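Multisubunit Na+/H+ antiporter, A subunit (Anoxybacillus flavithermus, PDB 6Z16) probably works as the large membrane subunit of an Mrp-type antiporter, exchanging sodium ions for protons across the cell membrane. Local coordinates at residues A[29-34]-A[85-90]; A[100-105]-A[155-160]; A[165-170]-A[196-201]; A[346-351]-A[527-532]. One frame throughout, in Å; residues are numbered along the deposited sequence.

Contact 1 of 4, residues A[29-34]-A[85-90]; sequences PTLHIA and IRATMP
The imidazole of His-32 lies alongside Met-89, and the two side chains slide past each other in opposite directions. The ring is lined on both sides. Over its centre lies Pro-29 CB, 3.8 Å above the plane, while Met-89 SD stands at a distance above the opposite face, 5.3 Å from the ring centroid and 21° off the normal. Met-89 has CG anti to the backbone N (chi1 -178°) and bends only at chi3 (-73°), which swings CE back to 3.5 Å from His-32 ND1. At the far end of the ring, His-32 NE2 lies 3.5 Å from Ala-87 CB, a short methyl that lets ring and strand come close, and His-32 CE1 is 3.5 Å from Thr-88 O. With an alanine here in place of His-32, Pro-29 and Met-89 would lose the ring between them, and the Met-89 methyl is likely to be freer to turn. Leu-31 crosses Ile-85 obliquely, with CD2 3.9 Å from Ile-85 CG2, and also touches Ala-101 of the partner strand and Tyr-71. Apolar packing by Leu-31, beside an imidazole set among Pro-29, Ala-87 and Met-89, thus ties residues 29-34 to the hairpin by shape more than by directed polar bonds.

Contact 2 of 4, residues A[100-105]-A[155-160]; sequences DAYVDG and LSDHLI
Tyr-102 and Leu-155 supply the backbone link between these segments: Tyr-102 N donates to Leu-155 O over 3.1 Å with an N-H...O angle of 161°. The same carbonyl receives a CA-H...O contact from Ala-101 CA at 3.3 Å, so Leu-155 O is met by two neighbouring residues of the strand. A second polar bond lies within 155-160, where Ser-156 OG gives its proton to His-158 O in the carbonyl plane, on a lone pair, and so braces the loop just before helix 159-177. Apolar packing is lighter. Val-103 and Leu-155 lie side by side, pointing the same way, with Val-103 CG2 3.8 Å from Leu-155 CD2, a fit for branched side chains in a buried place. Asp-157, with CG anti to the backbone N (chi1 180°), lays its CB 3.6 Å from Asp-100 CB and 3.8 Å from Tyr-102 CB. Charge forms the third group. The Asp-100 and Asp-157 carboxylate planes are 42° apart, and Asp-100 OD2 is 3.6 Å from Asp-157 OD2; this closeness would probably raise the proton affinity of one acid. The side chain of Arg-221 touches Asp-157 and Tyr-102. His-158, at the N-cap position, turns a ring edge to Asp-100 OD2 without close contact. Here strand 97-103 of a two-stranded antiparallel hairpin meets the linker between helices 136-155 and 159-177, within a subunit of the complex I/Mrp antiporter family.

Contact 3 of 4, residues A[165-170]-A[196-201]; sequences FWELTS and ITMFGG
Bends in Glu-167 and Met-198 bring carboxylate and thioether together. Glu-167 leaves its helix with CG anti to the carbonyl carbon and then folds at chi2 (-70°), while Met-198 is bent at both chi2 and chi3; the two chains cross at about a right angle. Glu-167 OE1 thereby meets Met-198 SD at 3.2 Å and Met-198 CE at 3.3 Å. The other oxygen, Glu-167 OE2, faces the opposite backbone, 3.9 Å from Gly-201 CA. Glycine suits this spot because a CB would crowd Glu-167 OE2 and the Trp-166 indole, whose NE1 comes within 3.6 Å of Gly-201 CA. Were Glu-167 an alanine, Met-198 and Gly-201 would lose the carboxylate between the helices, and the thioether would probably be freer to turn. One turn along, Ser-170 OG donates to Thr-197 OG1 over 3.2 Å, and Thr-197 OG1 in turn bonds to Ser-193 O, a short chain of hydrogen bonds through two small hydroxyls, which suits a buried helix face. Helices 159-177 and 184-214 run antiparallel here, their axes 10.4 Å apart. Lys-248 of helix 234-248 touches Ser-170 and Thr-197 and makes a cation-pi contact with Trp-166. A buried glutamate and a lysine on these helices are consistent with the glutamate-lysine pair of related antiporter-like subunits of complex I. Pro-384 of a neighbouring subunit packs on Glu-167 and its Leu-419 on Met-198, while helix 136-155 touches Thr-169 and helix 280-292 covers Trp-166.

Contact 4 of 4, residues A[346-351]-A[527-532]; sequences GLSFHY and AVLYGL
The Phe-349 ring takes Leu-532 CD2 over one face, 4.1 Å above the plane and offset toward the rim. Its edge faces backbone carbonyls, suitable neighbours for slightly positive aromatic C-H groups: Val-528 O lies in the ring plane, 3.7 Å from Phe-349 CZ, Gly-346 O is also in plane, and Tyr-530 O sits near it, 4.1 Å from Phe-349 CE1. Leu-529 approaches obliquely and brings CD2 to 3.7 Å from Phe-349 CE2. With CG anti to the carbonyl carbon (chi1 -81°), Phe-349 brings its ring between these residues. Ser-348 sits beside it, its OG 3.9 Å from Leu-532 CD2; a small side chain leaves room for that methyl. Leu-529 to Leu-532 form a type II beta turn, in which Gly-531 takes the positive phi (73°) that favours glycine. The turn presents both leucines to the ring, while Tyr-530 points away and makes a cation-pi contact with Arg-221. Met-360 of helix 360-391 touches Ser-348 and both leucines. This is loop packing at the ends of helices 323-347 and 514-528 in a multi-helix membrane bundle, where a phenylalanine at the end of one helix packs against the turn that follows the other.

How the contacts relate
From the N terminus, contact 1 closes a mostly helical loop by setting the start of the modelled chain on strand 85-90. Contact 2 opens on the partner strand of that hairpin, so the two touch through backbone pairing such as Ile-85 O to Val-103 N, and it closes the next loop just before helix 159-177. Contact 3 follows on that same helix with a short loop to helix 184-214. Contact 4 closes the longest loop, bringing the end of helix 514-528 back to that of helix 323-347; Ala-527 packs on Asp-104 of contact 2. All four are in series, none nested or crossed: hairpin, helix ends and buried core are tied in turn.

Contact 1 of 4, residues A[29-34]-A[85-90]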
# COMPACT_ATOMS: atom_id res chain seq x y z
N PRO A 29 54.64 12.64 -82.75
CA PRO A 29 55.18 11.51 -83.52
C PRO A 29 54.60 11.45 -84.93
O PRO A 29 55.20 10.79 -85.79
CB PRO A 29 54.75 10.30 -82.69
CG PRO A 29 54.56 10.83 -81.32
CD PRO A 29 54.01 12.20 -81.50
N THR A 30 53.41 12.05 -85.09
CA THR A 30 52.71 12.37 -86.34
C THR A 30 52.11 11.12 -87.00
O THR A 30 51.25 11.22 -87.88
CB THR A 30 53.65 13.13 -87.30
OG1 THR A 30 54.36 14.13 -86.55
CG2 THR A 30 52.89 13.89 -88.37
N LEU A 31 52.45 9.93 -86.51
CA LEU A 31 51.77 8.73 -86.97
C LEU A 31 50.70 8.28 -85.98
O LEU A 31 49.86 7.45 -86.34
CB LEU A 31 52.77 7.59 -87.23
CG LEU A 31 53.62 6.93 -86.15
CD1 LEU A 31 52.95 5.68 -85.59
CD2 LEU A 31 54.99 6.57 -86.70
N HIS A 32 50.73 8.80 -84.76
CA HIS A 32 49.64 8.58 -83.82
C HIS A 32 48.37 9.25 -84.30
O HIS A 32 47.26 8.76 -84.04
CB HIS A 32 50.01 9.09 -82.44
CG HIS A 32 51.16 8.37 -81.81
ND1 HIS A 32 51.76 8.79 -80.64
CD2 HIS A 32 51.83 7.26 -82.19
CE1 HIS A 32 52.74 7.97 -80.33
NE2 HIS A 32 52.81 7.03 -81.25
N ILE A 33 48.50 10.37 -85.01
CA ILE A 33 47.36 11.08 -85.58
C ILE A 33 47.15 10.61 -87.01
O ILE A 33 46.41 11.23 -87.78
CB ILE A 33 47.55 12.61 -85.49
CG1 ILE A 33 48.91 13.07 -86.04
CG2 ILE A 33 47.39 13.08 -84.06
CD1 ILE A 33 48.89 13.56 -87.48
N ALA A 34 47.82 9.52 -87.38
CA ALA A 34 47.58 8.83 -88.64
C ALA A 34 46.87 7.50 -88.44
O ALA A 34 46.05 7.11 -89.28
CB ALA A 34 48.89 8.59 -89.39
N ILE A 85 60.81 2.60 -88.40
CA ILE A 85 60.14 3.68 -87.69
C ILE A 85 59.35 3.09 -86.53
O ILE A 85 58.41 2.31 -86.75
CB ILE A 85 59.23 4.49 -88.62
CG1 ILE A 85 60.04 5.04 -89.79
CG2 ILE A 85 58.55 5.61 -87.87
CD1 ILE A 85 61.19 5.92 -89.38
N ARG A 86 59.71 3.46 -85.31
CA ARG A 86 59.13 2.89 -84.10
C ARG A 86 58.39 3.96 -83.31
O ARG A 86 58.86 5.09 -83.19
CB ARG A 86 60.20 2.25 -83.23
CG ARG A 86 60.88 1.06 -83.88
CD ARG A 86 61.96 0.45 -83.01
NE ARG A 86 61.41 -0.14 -81.79
CZ ARG A 86 61.62 0.34 -80.57
NH1 ARG A 86 62.37 1.42 -80.41
NH2 ARG A 86 61.08 -0.26 -79.52
N ALA A 87 57.23 3.59 -82.77
CA ALA A 87 56.42 4.51 -81.98
C ALA A 87 55.67 3.73 -80.91
O ALA A 87 55.42 2.54 -81.06
CB ALA A 87 55.45 5.29 -82.86
N THR A 88 55.30 4.43 -79.84
CA THR A 88 54.73 3.78 -78.66
C THR A 88 53.68 4.69 -78.03
O THR A 88 53.94 5.87 -77.82
CB THR A 88 55.83 3.45 -77.64
OG1 THR A 88 56.83 2.63 -78.25
CG2 THR A 88 55.27 2.71 -76.45
N MET A 89 52.51 4.13 -77.74
CA MET A 89 51.48 4.83 -76.96
C MET A 89 50.94 3.89 -75.90
O MET A 89 50.16 2.98 -76.22
CB MET A 89 50.35 5.32 -77.86
CG MET A 89 49.28 6.09 -77.12
SD MET A 89 47.92 6.66 -78.16
CE MET A 89 48.72 7.98 -79.06
N PRO A 90 51.32 4.06 -74.63
CA PRO A 90 50.97 3.05 -73.61
C PRO A 90 49.49 3.08 -73.27
O PRO A 90 48.87 4.14 -73.24
CB PRO A 90 51.83 3.45 -72.41
CG PRO A 90 52.02 4.91 -72.57
CD PRO A 90 52.09 5.17 -74.05

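Contact 2 of 4, residues A[100-105]-A[155-160]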
# COMPACT_ATOMS: atom_id res chain seq x y z
N ASP A 100 51.95 -0.28 -79.71
CA ASP A 100 53.21 -0.08 -80.40
C ASP A 100 52.96 0.03 -81.89
O ASP A 100 51.93 -0.39 -82.41
CB ASP A 100 54.18 -1.23 -80.12
CG ASP A 100 54.60 -1.31 -78.68
OD1 ASP A 100 54.61 -0.26 -78.00
OD2 ASP A 100 54.94 -2.42 -78.22
N ALA A 101 53.93 0.62 -82.59
CA ALA A 101 53.88 0.72 -84.04
C ALA A 101 55.29 0.55 -84.57
O ALA A 101 56.22 1.19 -84.08
CB ALA A 101 53.29 2.05 -84.50
N TYR A 102 55.44 -0.34 -85.55
CA TYR A 102 56.72 -0.65 -86.15
C TYR A 102 56.53 -0.60 -87.65
O TYR A 102 55.62 -1.23 -88.18
CB TYR A 102 57.21 -2.03 -85.71
CG TYR A 102 58.57 -2.44 -86.20
CD1 TYR A 102 59.72 -1.95 -85.59
CD2 TYR A 102 58.72 -3.34 -87.24
CE1 TYR A 102 60.97 -2.34 -86.01
CE2 TYR A 102 59.96 -3.73 -87.68
CZ TYR A 102 61.09 -3.23 -87.06
OH TYR A 102 62.33 -3.62 -87.49
N VAL A 103 57.38 0.17 -88.33
CA VAL A 103 57.23 0.41 -89.75
C VAL A 103 58.51 -0.03 -90.44
O VAL A 103 59.59 0.52 -90.18
CB VAL A 103 56.92 1.89 -90.05
CG1 VAL A 103 56.94 2.12 -91.52
CG2 VAL A 103 55.56 2.26 -89.50
N ASP A 104 58.37 -1.03 -91.31
CA ASP A 104 59.45 -1.55 -92.15
C ASP A 104 58.84 -1.80 -93.52
O ASP A 104 57.78 -1.27 -93.85
CB ASP A 104 60.11 -2.79 -91.51
CG ASP A 104 59.13 -3.93 -91.23
OD1 ASP A 104 57.91 -3.77 -91.42
OD2 ASP A 104 59.60 -5.00 -90.80
N GLY A 105 59.53 -2.60 -94.35
CA GLY A 105 59.14 -2.73 -95.74
C GLY A 105 57.80 -3.41 -95.97
O GLY A 105 57.01 -2.99 -96.82
N LEU A 155 50.23 -2.02 -89.04
CA LEU A 155 51.31 -1.28 -88.41
C LEU A 155 51.65 -1.76 -87.00
O LEU A 155 52.58 -1.22 -86.40
CB LEU A 155 50.96 0.20 -88.37
CG LEU A 155 50.82 0.89 -89.72
CD1 LEU A 155 50.26 2.28 -89.54
CD2 LEU A 155 52.15 0.94 -90.44
N SER A 156 50.94 -2.75 -86.46
CA SER A 156 51.03 -3.05 -85.04
C SER A 156 52.22 -3.93 -84.71
O SER A 156 52.56 -4.87 -85.44
CB SER A 156 49.75 -3.74 -84.56
OG SER A 156 49.83 -4.02 -83.18
N ASP A 157 52.84 -3.64 -83.58
CA ASP A 157 53.97 -4.38 -83.04
C ASP A 157 53.60 -5.12 -81.76
O ASP A 157 54.32 -6.05 -81.36
CB ASP A 157 55.14 -3.41 -82.82
CG ASP A 157 56.36 -4.07 -82.26
OD1 ASP A 157 57.00 -4.83 -83.00
OD2 ASP A 157 56.68 -3.83 -81.08
N HIS A 158 52.49 -4.78 -81.13
CA HIS A 158 52.00 -5.46 -79.95
C HIS A 158 50.97 -6.50 -80.37
O HIS A 158 50.20 -6.27 -81.30
CB HIS A 158 51.37 -4.45 -79.00
CG HIS A 158 51.05 -5.00 -77.64
ND1 HIS A 158 52.00 -5.12 -76.65
CD2 HIS A 158 49.90 -5.47 -77.12
CE1 HIS A 158 51.44 -5.62 -75.57
NE2 HIS A 158 50.17 -5.85 -75.83
N LEU A 159 50.95 -7.64 -79.67
CA LEU A 159 50.07 -8.74 -80.07
C LEU A 159 48.62 -8.49 -79.69
O LEU A 159 47.71 -8.82 -80.47
CB LEU A 159 50.57 -10.05 -79.47
CG LEU A 159 51.85 -10.62 -80.07
CD1 LEU A 159 52.36 -11.81 -79.27
CD2 LEU A 159 51.61 -11.02 -81.50
N ILE A 160 48.37 -7.93 -78.51
CA ILE A 160 46.99 -7.67 -78.08
C ILE A 160 46.39 -6.51 -78.87
O ILE A 160 45.21 -6.54 -79.23
CB ILE A 160 46.94 -7.46 -76.55
CG1 ILE A 160 47.04 -8.79 -75.82
CG2 ILE A 160 45.67 -6.75 -76.09
CD1 ILE A 160 48.43 -9.22 -75.44

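Contact 3 of 4, residues A[165-170]-A[196-201]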
# COMPACT_ATOMS: atom_id res chain seq x y z
N PHE A 165 42.71 -4.70 -83.29
CA PHE A 165 42.49 -4.19 -84.64
C PHE A 165 41.93 -5.27 -85.57
O PHE A 165 41.10 -4.99 -86.44
CB PHE A 165 43.81 -3.62 -85.13
CG PHE A 165 44.17 -2.32 -84.48
CD1 PHE A 165 43.20 -1.38 -84.20
CD2 PHE A 165 45.46 -2.09 -84.04
CE1 PHE A 165 43.53 -0.20 -83.59
CE2 PHE A 165 45.79 -0.91 -83.42
CZ PHE A 165 44.82 0.03 -83.19
N TRP A 166 42.37 -6.52 -85.36
CA TRP A 166 41.82 -7.69 -86.04
C TRP A 166 40.32 -7.82 -85.82
O TRP A 166 39.54 -8.03 -86.76
CB TRP A 166 42.54 -8.92 -85.50
CG TRP A 166 42.24 -10.19 -86.16
CD1 TRP A 166 41.22 -11.04 -85.88
CD2 TRP A 166 43.03 -10.83 -87.16
NE1 TRP A 166 41.28 -12.14 -86.68
CE2 TRP A 166 42.39 -12.04 -87.47
CE3 TRP A 166 44.19 -10.48 -87.84
CZ2 TRP A 166 42.89 -12.90 -88.42
CZ3 TRP A 166 44.68 -11.34 -88.79
CH2 TRP A 166 44.03 -12.53 -89.07
N GLU A 167 39.90 -7.71 -84.56
CA GLU A 167 38.49 -7.84 -84.21
C GLU A 167 37.67 -6.68 -84.76
O GLU A 167 36.52 -6.88 -85.17
CB GLU A 167 38.36 -7.93 -82.70
CG GLU A 167 38.89 -9.21 -82.16
CD GLU A 167 38.00 -10.36 -82.54
OE1 GLU A 167 36.78 -10.12 -82.57
OE2 GLU A 167 38.50 -11.47 -82.82
N LEU A 168 38.24 -5.48 -84.77
CA LEU A 168 37.54 -4.34 -85.35
C LEU A 168 37.35 -4.51 -86.85
O LEU A 168 36.30 -4.12 -87.39
CB LEU A 168 38.29 -3.04 -85.04
CG LEU A 168 38.28 -2.62 -83.57
CD1 LEU A 168 39.14 -1.40 -83.39
CD2 LEU A 168 36.86 -2.37 -83.11
N THR A 169 38.35 -5.09 -87.52
CA THR A 169 38.22 -5.46 -88.93
C THR A 169 37.06 -6.42 -89.15
O THR A 169 36.24 -6.22 -90.06
CB THR A 169 39.53 -6.09 -89.40
OG1 THR A 169 40.55 -5.09 -89.48
CG2 THR A 169 39.37 -6.79 -90.72
N SER A 170 36.96 -7.45 -88.31
CA SER A 170 35.90 -8.44 -88.45
C SER A 170 34.51 -7.83 -88.24
O SER A 170 33.58 -8.11 -89.00
CB SER A 170 36.12 -9.59 -87.49
OG SER A 170 35.09 -10.55 -87.62
N ILE A 196 32.53 -17.60 -88.95
CA ILE A 196 33.80 -18.18 -89.37
C ILE A 196 34.98 -17.31 -88.93
O ILE A 196 35.93 -17.79 -88.30
CB ILE A 196 33.82 -18.42 -90.89
CG1 ILE A 196 32.70 -19.37 -91.30
CG2 ILE A 196 35.14 -19.00 -91.31
CD1 ILE A 196 32.83 -20.72 -90.69
N THR A 197 34.91 -16.00 -89.22
CA THR A 197 36.06 -15.15 -88.93
C THR A 197 36.23 -14.90 -87.43
O THR A 197 37.36 -14.74 -86.96
CB THR A 197 35.95 -13.84 -89.70
OG1 THR A 197 34.70 -13.22 -89.40
CG2 THR A 197 36.06 -14.11 -91.19
N MET A 198 35.13 -14.92 -86.66
CA MET A 198 35.27 -14.81 -85.21
C MET A 198 35.87 -16.07 -84.60
O MET A 198 36.65 -15.99 -83.64
CB MET A 198 33.91 -14.52 -84.56
CG MET A 198 33.46 -13.08 -84.70
SD MET A 198 34.67 -11.99 -83.98
CE MET A 198 34.61 -12.53 -82.28
N PHE A 199 35.51 -17.24 -85.14
CA PHE A 199 36.12 -18.50 -84.72
C PHE A 199 37.63 -18.49 -84.93
O PHE A 199 38.41 -18.79 -84.00
CB PHE A 199 35.43 -19.64 -85.48
CG PHE A 199 35.97 -21.00 -85.22
CD1 PHE A 199 35.94 -21.55 -83.95
CD2 PHE A 199 36.40 -21.79 -86.27
CE1 PHE A 199 36.41 -22.82 -83.71
CE2 PHE A 199 36.86 -23.07 -86.04
CZ PHE A 199 36.87 -23.58 -84.76
N GLY A 200 38.05 -18.05 -86.11
CA GLY A 200 39.48 -17.90 -86.37
C GLY A 200 40.15 -16.86 -85.50
O GLY A 200 41.28 -17.06 -85.05
N GLY A 201 39.46 -15.76 -85.22
CA GLY A 201 40.06 -14.71 -84.41
C GLY A 201 40.24 -15.10 -82.96
O GLY A 201 41.24 -14.74 -82.33

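Contact 4 of 4, residues A[346-351]-A[527-532]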
# COMPACT_ATOMS: atom_id res chain seq x y z
N GLY A 346 59.18 -20.15 -96.30
CA GLY A 346 59.52 -20.63 -94.98
C GLY A 346 60.56 -21.73 -95.03
O GLY A 346 61.42 -21.83 -94.14
N LEU A 347 60.50 -22.58 -96.06
CA LEU A 347 61.55 -23.60 -96.27
C LEU A 347 62.92 -22.99 -96.52
O LEU A 347 63.93 -23.68 -96.34
CB LEU A 347 61.23 -24.51 -97.45
CG LEU A 347 60.19 -25.62 -97.35
CD1 LEU A 347 59.95 -26.19 -98.72
CD2 LEU A 347 60.73 -26.68 -96.42
N SER A 348 62.97 -21.73 -96.95
CA SER A 348 64.24 -21.01 -97.07
C SER A 348 65.07 -20.93 -95.79
O SER A 348 66.29 -20.74 -95.87
CB SER A 348 64.01 -19.59 -97.57
OG SER A 348 65.23 -18.87 -97.58
N PHE A 349 64.46 -21.05 -94.61
CA PHE A 349 65.18 -20.80 -93.36
C PHE A 349 66.11 -21.92 -92.92
O PHE A 349 67.01 -21.66 -92.12
CB PHE A 349 64.20 -20.52 -92.21
CG PHE A 349 63.69 -19.13 -92.19
CD1 PHE A 349 64.38 -18.14 -91.50
CD2 PHE A 349 62.54 -18.78 -92.88
CE1 PHE A 349 63.93 -16.85 -91.48
CE2 PHE A 349 62.09 -17.50 -92.87
CZ PHE A 349 62.78 -16.53 -92.17
N HIS A 350 65.90 -23.15 -93.39
CA HIS A 350 66.66 -24.26 -92.84
C HIS A 350 68.08 -24.29 -93.37
O HIS A 350 69.04 -24.08 -92.62
CB HIS A 350 65.95 -25.58 -93.16
CG HIS A 350 64.57 -25.67 -92.57
ND1 HIS A 350 64.35 -25.87 -91.23
CD2 HIS A 350 63.35 -25.58 -93.15
CE1 HIS A 350 63.05 -25.90 -91.00
NE2 HIS A 350 62.42 -25.73 -92.15
N TYR A 351 68.24 -24.49 -94.67
CA TYR A 351 69.56 -24.58 -95.27
C TYR A 351 69.42 -24.37 -96.77
O TYR A 351 68.38 -24.67 -97.36
CB TYR A 351 70.24 -25.92 -94.96
CG TYR A 351 71.65 -26.03 -95.49
CD1 TYR A 351 72.69 -25.33 -94.88
CD2 TYR A 351 71.94 -26.81 -96.59
CE1 TYR A 351 73.98 -25.42 -95.36
CE2 TYR A 351 73.23 -26.91 -97.08
CZ TYR A 351 74.24 -26.21 -96.46
OH TYR A 351 75.52 -26.31 -96.95
N ALA A 527 62.36 -8.03 -94.81
CA ALA A 527 61.56 -8.10 -93.59
C ALA A 527 61.08 -9.52 -93.31
O ALA A 527 61.21 -10.00 -92.18
CB ALA A 527 60.37 -7.15 -93.70
N VAL A 528 60.52 -10.19 -94.32
CA VAL A 528 59.98 -11.54 -94.14
C VAL A 528 61.09 -12.55 -93.84
O VAL A 528 60.87 -13.53 -93.12
CB VAL A 528 59.14 -11.92 -95.37
CG1 VAL A 528 58.56 -13.31 -95.28
CG2 VAL A 528 58.01 -10.94 -95.55
N LEU A 529 62.31 -12.28 -94.29
CA LEU A 529 63.41 -13.22 -94.10
C LEU A 529 64.45 -12.63 -93.17
O LEU A 529 65.65 -12.64 -93.48
CB LEU A 529 64.04 -13.56 -95.44
CG LEU A 529 63.14 -14.23 -96.47
CD1 LEU A 529 63.90 -14.34 -97.76
CD2 LEU A 529 62.69 -15.59 -96.00
N TYR A 530 64.00 -12.08 -92.04
CA TYR A 530 64.86 -11.35 -91.13
C TYR A 530 65.92 -12.24 -90.50
O TYR A 530 65.67 -13.41 -90.20
CB TYR A 530 64.02 -10.69 -90.03
CG TYR A 530 64.83 -9.83 -89.08
CD1 TYR A 530 65.29 -8.58 -89.46
CD2 TYR A 530 65.13 -10.28 -87.80
CE1 TYR A 530 66.03 -7.80 -88.60
CE2 TYR A 530 65.88 -9.50 -86.93
CZ TYR A 530 66.32 -8.26 -87.34
OH TYR A 530 67.06 -7.49 -86.48
N GLY A 531 67.11 -11.69 -90.31
CA GLY A 531 68.19 -12.39 -89.64
C GLY A 531 68.83 -13.49 -90.46
O GLY A 531 69.42 -14.41 -89.89
N LEU A 532 68.75 -13.40 -91.78
CA LEU A 532 69.13 -14.53 -92.63
C LEU A 532 70.10 -14.07 -93.71
O LEU A 532 70.89 -14.87 -94.22
CB LEU A 532 67.87 -15.14 -93.24
CG LEU A 532 67.97 -16.47 -93.96
CD1 LEU A 532 68.36 -17.54 -92.96
CD2 LEU A 532 66.65 -16.79 -94.63